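PDB 3WKY: prophenoloxidase b, which probably oxidises phenols, hydroxylating monophenols and oxidising o-diphenols at a type 3 copper centre once the proenzyme is activated. Local coordinates for residues 29-34 / 99-104; 257-262 / 388-393. All blocks are in the same frame, centred on the assembly; numbering follows the deposited sequence.

Interaction 1. Residues 29-34 / 99-104. With NAG (2-acetamido-2-deoxy-beta-D-glucopyranose), chain C.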
loop_
_atom_site.group_PDB
_atom_site.type_symbol
_atom_site.label_atom_id
_atom_site.label_comp_id
_atom_site.label_asym_id
_atom_site.label_seq_id
_atom_site.Cartn_x
_atom_site.Cartn_y
_atom_site.Cartn_z
ATOM N N LEU A 29 24.289 -3.428 -58.160
ATOM C CA LEU A 29 23.147 -3.595 -59.058
ATOM C C LEU A 29 23.326 -2.977 -60.443
ATOM O O LEU A 29 22.451 -3.110 -61.297
ATOM C CB LEU A 29 21.882 -3.021 -58.413
ATOM C CG LEU A 29 20.856 -4.023 -57.882
ATOM C CD1 LEU A 29 21.522 -5.308 -57.431
ATOM C CD2 LEU A 29 20.078 -3.405 -56.738
ATOM N N GLY A 30 24.447 -2.299 -60.666
ATOM C CA GLY A 30 24.659 -1.617 -61.928
ATOM C C GLY A 30 23.629 -0.525 -62.141
ATOM O O GLY A 30 23.027 -0.420 -63.211
ATOM N N ILE A 31 23.419 0.281 -61.106
ATOM C CA ILE A 31 22.523 1.425 -61.181
ATOM C C ILE A 31 23.351 2.680 -61.416
ATOM O O ILE A 31 24.314 2.940 -60.689
ATOM C CB ILE A 31 21.719 1.600 -59.868
ATOM C CG1 ILE A 31 20.919 0.335 -59.548
ATOM C CG2 ILE A 31 20.796 2.813 -59.952
ATOM C CD1 ILE A 31 20.279 0.347 -58.166
ATOM N N GLN A 32 22.988 3.464 -62.425
ATOM C CA GLN A 32 23.705 4.708 -62.670
ATOM C C GLN A 32 23.384 5.741 -61.595
ATOM O O GLN A 32 22.221 5.967 -61.253
ATOM C CB GLN A 32 23.426 5.256 -64.072
ATOM C CG GLN A 32 24.472 4.840 -65.101
ATOM C CD GLN A 32 25.876 5.267 -64.709
ATOM O OE1 GLN A 32 26.803 4.453 -64.688
ATOM N NE2 GLN A 32 26.041 6.550 -64.398
ATOM N N LEU A 33 24.434 6.354 -61.063
ATOM C CA LEU A 33 24.311 7.313 -59.976
ATOM C C LEU A 33 24.345 8.746 -60.487
ATOM O O LEU A 33 25.003 9.041 -61.486
ATOM C CB LEU A 33 25.446 7.106 -58.973
ATOM C CG LEU A 33 25.419 5.791 -58.198
ATOM C CD1 LEU A 33 26.831 5.299 -57.885
ATOM C CD2 LEU A 33 24.616 5.973 -56.922
ATOM N N PRO A 34 23.631 9.645 -59.796
ATOM C CA PRO A 34 23.739 11.091 -60.007
ATOM C C PRO A 34 25.095 11.557 -59.470
ATOM O O PRO A 34 25.839 10.723 -58.955
ATOM C CB PRO A 34 22.587 11.645 -59.157
ATOM C CG PRO A 34 22.403 10.628 -58.075
ATOM C CD PRO A 34 22.649 9.310 -58.750
ATOM N N VAL A 99 14.502 10.311 -57.937
ATOM C CA VAL A 99 14.352 11.016 -56.664
ATOM C C VAL A 99 14.734 10.107 -55.492
ATOM O O VAL A 99 15.429 10.532 -54.566
ATOM C CB VAL A 99 12.924 11.572 -56.486
ATOM C CG1 VAL A 99 12.693 12.022 -55.050
ATOM C CG2 VAL A 99 12.684 12.723 -57.449
ATOM N N ALA A 100 14.293 8.853 -55.555
ATOM C CA ALA A 100 14.643 7.843 -54.557
ATOM C C ALA A 100 16.157 7.682 -54.425
ATOM O O ALA A 100 16.704 7.791 -53.328
ATOM C CB ALA A 100 14.000 6.508 -54.908
ATOM N N ILE A 101 16.821 7.410 -55.548
ATOM C CA ILE A 101 18.274 7.236 -55.580
ATOM C C ILE A 101 19.016 8.452 -55.018
ATOM O O ILE A 101 19.983 8.306 -54.270
ATOM C CB ILE A 101 18.768 6.947 -57.015
ATOM C CG1 ILE A 101 18.308 5.564 -57.473
ATOM C CG2 ILE A 101 20.286 7.040 -57.095
ATOM C CD1 ILE A 101 18.873 4.433 -56.643
ATOM N N MET A 102 18.552 9.651 -55.362
ATOM C CA MET A 102 19.204 10.873 -54.896
ATOM C C MET A 102 19.041 11.109 -53.391
ATOM O O MET A 102 19.974 11.562 -52.723
ATOM C CB MET A 102 18.689 12.096 -55.667
ATOM C CG MET A 102 19.338 13.408 -55.233
ATOM S SD MET A 102 18.963 14.820 -56.301
ATOM C CE MET A 102 19.636 14.223 -57.855
ATOM N N VAL A 103 17.858 10.801 -52.863
ATOM C CA VAL A 103 17.533 11.145 -51.478
ATOM C C VAL A 103 17.955 10.064 -50.474
ATOM O O VAL A 103 18.069 10.330 -49.275
ATOM C CB VAL A 103 16.024 11.465 -51.323
ATOM C CG1 VAL A 103 15.213 10.186 -51.218
ATOM C CG2 VAL A 103 15.785 12.342 -50.116
ATOM N N LYS A 104 18.211 8.861 -50.977
ATOM C CA LYS A 104 18.443 7.691 -50.136
ATOM C C LYS A 104 19.566 7.855 -49.108
ATOM O O LYS A 104 19.438 7.381 -47.976
ATOM C CB LYS A 104 18.711 6.465 -51.004
ATOM C CG LYS A 104 18.940 5.193 -50.222
ATOM C CD LYS A 104 19.283 4.048 -51.150
ATOM C CE LYS A 104 19.135 2.713 -50.457
ATOM N NZ LYS A 104 20.254 2.341 -49.555
HETATM C C1 NAG C . 21.730 -11.054 -56.442
HETATM C C2 NAG C . 22.551 -9.775 -56.581
HETATM C C3 NAG C . 22.820 -9.412 -58.039
HETATM C C4 NAG C . 23.322 -10.626 -58.810
HETATM C C5 NAG C . 22.402 -11.823 -58.591
HETATM C C6 NAG C . 22.935 -13.060 -59.307
HETATM C C7 NAG C . 22.500 -8.165 -54.787
HETATM C C8 NAG C . 21.951 -6.881 -54.241
HETATM N N2 NAG C . 21.921 -8.671 -55.873
HETATM O O3 NAG C . 23.802 -8.402 -58.085
HETATM O O4 NAG C . 23.391 -10.316 -60.183
HETATM O O5 NAG C . 22.292 -12.103 -57.208
HETATM O O6 NAG C . 24.232 -13.348 -58.829
HETATM O O7 NAG C . 23.448 -8.713 -54.233
#

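Interaction 2. Residues 257-262 / 388-393. With CUO (Cu2-o2 cluster), chain J.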
loop_
_atom_site.group_PDB
_atom_site.type_symbol
_atom_site.label_atom_id
_atom_site.label_comp_id
_atom_site.label_asym_id
_atom_site.label_seq_id
_atom_site.Cartn_x
_atom_site.Cartn_y
_atom_site.Cartn_z
ATOM N N ASP A 257 3.082 -8.522 -17.362
ATOM C CA ASP A 257 3.990 -9.272 -18.227
ATOM C C ASP A 257 4.870 -8.371 -19.074
ATOM O O ASP A 257 4.375 -7.630 -19.935
ATOM C CB ASP A 257 3.201 -10.220 -19.130
ATOM C CG ASP A 257 2.369 -11.192 -18.340
ATOM O OD1 ASP A 257 2.920 -11.808 -17.401
ATOM O OD2 ASP A 257 1.163 -11.313 -18.632
ATOM N N GLY A 258 6.177 -8.444 -18.824
ATOM C CA GLY A 258 7.129 -7.697 -19.617
ATOM C C GLY A 258 7.388 -8.432 -20.924
ATOM O O GLY A 258 6.714 -9.425 -21.241
ATOM N N TYR A 259 8.360 -7.947 -21.685
ATOM C CA TYR A 259 8.710 -8.577 -22.954
ATOM C C TYR A 259 10.130 -8.173 -23.327
ATOM O O TYR A 259 10.488 -7.000 -23.280
ATOM C CB TYR A 259 7.703 -8.194 -24.054
ATOM C CG TYR A 259 8.047 -8.819 -25.394
ATOM C CD1 TYR A 259 8.101 -10.202 -25.541
ATOM C CD2 TYR A 259 8.357 -8.021 -26.501
ATOM C CE1 TYR A 259 8.448 -10.787 -26.754
ATOM C CE2 TYR A 259 8.691 -8.600 -27.724
ATOM C CZ TYR A 259 8.746 -9.978 -27.838
ATOM O OH TYR A 259 9.093 -10.562 -29.043
ATOM N N PHE A 260 10.941 -9.170 -23.652
ATOM C CA PHE A 260 12.307 -8.951 -24.091
ATOM C C PHE A 260 12.392 -9.437 -25.547
ATOM O O PHE A 260 12.427 -10.638 -25.807
ATOM C CB PHE A 260 13.266 -9.733 -23.191
ATOM C CG PHE A 260 13.361 -9.187 -21.773
ATOM C CD1 PHE A 260 12.294 -9.310 -20.878
ATOM C CD2 PHE A 260 14.520 -8.554 -21.345
ATOM C CE1 PHE A 260 12.394 -8.792 -19.573
ATOM C CE2 PHE A 260 14.629 -8.036 -20.052
ATOM C CZ PHE A 260 13.577 -8.155 -19.167
ATOM N N PRO A 261 12.405 -8.499 -26.497
ATOM C CA PRO A 261 12.251 -8.862 -27.917
ATOM C C PRO A 261 13.425 -9.637 -28.534
ATOM O O PRO A 261 13.223 -10.379 -29.507
ATOM C CB PRO A 261 12.084 -7.497 -28.612
ATOM C CG PRO A 261 12.741 -6.509 -27.677
ATOM C CD PRO A 261 12.425 -7.039 -26.287
ATOM N N HIS A 262 14.622 -9.472 -27.981
ATOM C CA HIS A 262 15.835 -10.066 -28.556
ATOM C C HIS A 262 16.029 -9.668 -30.024
ATOM O O HIS A 262 16.292 -10.517 -30.875
ATOM C CB HIS A 262 15.825 -11.592 -28.385
ATOM C CG HIS A 262 15.898 -12.034 -26.953
ATOM N ND1 HIS A 262 14.779 -12.202 -26.165
ATOM C CD2 HIS A 262 16.959 -12.319 -26.162
ATOM C CE1 HIS A 262 15.149 -12.581 -24.954
ATOM N NE2 HIS A 262 16.464 -12.666 -24.928
ATOM N N VAL A 388 3.279 -6.117 -32.662
ATOM C CA VAL A 388 2.468 -7.324 -32.444
ATOM C C VAL A 388 3.215 -8.423 -31.657
ATOM O O VAL A 388 2.592 -9.231 -30.965
ATOM C CB VAL A 388 1.912 -7.846 -33.793
ATOM C CG1 VAL A 388 1.198 -9.201 -33.642
ATOM C CG2 VAL A 388 0.951 -6.813 -34.377
ATOM N N ARG A 389 4.544 -8.430 -31.729
ATOM C CA ARG A 389 5.364 -9.373 -30.962
ATOM C C ARG A 389 5.093 -9.329 -29.453
ATOM O O ARG A 389 5.177 -10.351 -28.773
ATOM C CB ARG A 389 6.862 -9.088 -31.172
ATOM C CG ARG A 389 7.372 -9.291 -32.615
ATOM C CD ARG A 389 8.848 -8.874 -32.730
ATOM N NE ARG A 389 9.737 -9.655 -31.863
ATOM C CZ ARG A 389 10.431 -10.724 -32.257
ATOM N NH1 ARG A 389 10.329 -11.177 -33.505
ATOM N NH2 ARG A 389 11.224 -11.349 -31.399
ATOM N N ASP A 390 4.801 -8.136 -28.938
ATOM C CA ASP A 390 4.742 -7.903 -27.486
ATOM C C ASP A 390 3.382 -8.334 -26.956
ATOM O O ASP A 390 2.357 -7.918 -27.494
ATOM C CB ASP A 390 4.962 -6.401 -27.224
ATOM C CG ASP A 390 5.289 -6.077 -25.772
ATOM O OD1 ASP A 390 4.712 -6.703 -24.852
ATOM O OD2 ASP A 390 6.106 -5.149 -25.546
ATOM N N PRO A 391 3.349 -9.184 -25.904
ATOM C CA PRO A 391 2.027 -9.539 -25.359
ATOM C C PRO A 391 1.185 -8.320 -24.974
ATOM O O PRO A 391 -0.048 -8.377 -25.042
ATOM C CB PRO A 391 2.359 -10.398 -24.122
ATOM C CG PRO A 391 3.839 -10.062 -23.800
ATOM C CD PRO A 391 4.448 -9.843 -25.169
ATOM N N VAL A 392 1.832 -7.224 -24.583
ATOM C CA VAL A 392 1.062 -6.051 -24.194
ATOM C C VAL A 392 0.347 -5.405 -25.381
ATOM O O VAL A 392 -0.610 -4.654 -25.191
ATOM C CB VAL A 392 1.907 -5.007 -23.423
ATOM C CG1 VAL A 392 2.642 -4.055 -24.390
ATOM C CG2 VAL A 392 1.015 -4.211 -22.486
ATOM N N PHE A 393 0.797 -5.695 -26.601
ATOM C CA PHE A 393 0.056 -5.237 -27.783
ATOM C C PHE A 393 -1.409 -5.644 -27.679
ATOM O O PHE A 393 -2.336 -4.855 -27.972
ATOM C CB PHE A 393 0.643 -5.838 -29.063
ATOM C CG PHE A 393 -0.114 -5.442 -30.306
ATOM C CD1 PHE A 393 0.209 -4.272 -30.980
ATOM C CD2 PHE A 393 -1.174 -6.221 -30.771
ATOM C CE1 PHE A 393 -0.508 -3.891 -32.121
ATOM C CE2 PHE A 393 -1.902 -5.855 -31.909
ATOM C CZ PHE A 393 -1.568 -4.680 -32.585
HETATM CU CU1 CUO J . -2.195 -1.608 -35.394
HETATM CU CU2 CUO J . -2.061 -0.224 -32.072
HETATM O O1 CUO J . -2.130 -0.130 -34.052
HETATM O O2 CUO J . -0.852 -1.111 -33.656
HETATM O O HOH W 1 9.033 -4.863 -24.628
#

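Interaction 1. Residues 29-34 / 99-104
Ile101 reaches from helix 93-103 into the loop that follows helix 22-29, and it carries most of the apolar contact. Its two branches take different partners. Ile101 CG2 lies 3.7 Å from Pro34 CD, with the two side chains crossing at about a right angle. Ile101 CD1, at the end of the other branch, meets Ile31 CG2 at 4.2 Å. In Ile101, CG2 is anti to the backbone N while CG1 is anti to the carbonyl carbon, which spreads the branches between the two loop residues. Leu33 CD2 adds a looser touch on Ile101 CG2, and the side chain also packs on Thr22 and Ala26 of the preceding helix. At the next residue after Ile101, the Met102 chain bends at chi3 (-60°) and brings Met102 CE to 4.1 Å from Pro34 CB.

The sugar contact is separate. Leu29 CD1 sits 3.6 Å from C8, the acetyl methyl of an N-acetylglucosamine, which Arg28 also holds by a hydrogen bond. This glycan is attached to the protein and marks no substrate pocket. Gly30, with positive phi, turns the chain out of the helix.

The two segments are thus joined by van der Waals packing alone, a hydrophobic patch near the surface of the N-terminal helical region.

Interaction 2. Residues 257-262 / 388-393
The loop 257-262 runs past the start of helix 391-409, with Tyr259 and Asp390 CA atoms 6.1 Å apart and Pro261 nearest Arg389. Tyr259 is the centre of the contact. Its CG is anti to the backbone N (chi1 179°), which lays the ring along the 389-391 backbone. Asp390 CA sits over one face of the Tyr259 ring, 4.0 Å from the centroid, in a CH-pi contact. Arg389 O lies over the same face, also offset toward the rim, and Pro261 N lies over the opposite face. Pro391 CD packs obliquely against Tyr259 CD1 at 3.7 Å.

The polar end of the ring meets Arg389. The arginine chain bends at chi3 (61°), and Arg389 NE gives a weak hydrogen bond to Tyr259 OH at 3.0 Å. Arg389 NH2 makes another weak bond, to Pro261 O at 2.9 Å. Tyr259 OH also bonds Glu191, which forms a long, weak ion pair with Arg389.

Asp390 is the helix N-cap. Asp390 OD1 accepts from Val392 N at 2.9 Å, from above the carboxylate plane. OD2 has a salt bridge to Arg274, and a water donates to both Asp390 OD2 and Tyr259 O. With Tyr259 replaced by an alanine, a gap is likely to open beside Asp390 and Pro391, and Arg389 NE and Glu191 would lose the hydroxyl they share.

Two residues after Pro391, Phe393 CE1 comes within 3.2 Å of the cluster oxygen O2, and the ring meets His199 and His397 of the same pocket. The contact therefore joins the buried side of a loop to the capped start of a helix that lines the type 3 dicopper site. Tyr259 packing on Asp390 and Pro391, with the Asp390 cap and its Arg274 salt bridge, probably helps fix that helix end; the two Arg389 bonds are weak.

Interaction 1 lies near the surface, its centre about 32 Å from the centre of the chain, while every touching residue of interaction 2 is buried. Their centres are about 37 Å apart and they share no helix or loop. Each sets an irregular segment against a helix. In 29-34 / 99-104 the loop meets the later part of helix 93-103, in the all-alpha region. In 257-262 / 388-393 it meets the N-terminal end of helix 391-409, in the copper-containing region. The chemistry differs accordingly. Interaction 1 is aliphatic, beside a glycan. Interaction 2 adds buried charges, hydrogen bonds and a water, close to the copper pocket and to a second subunit, whose His374 stacks on Phe260.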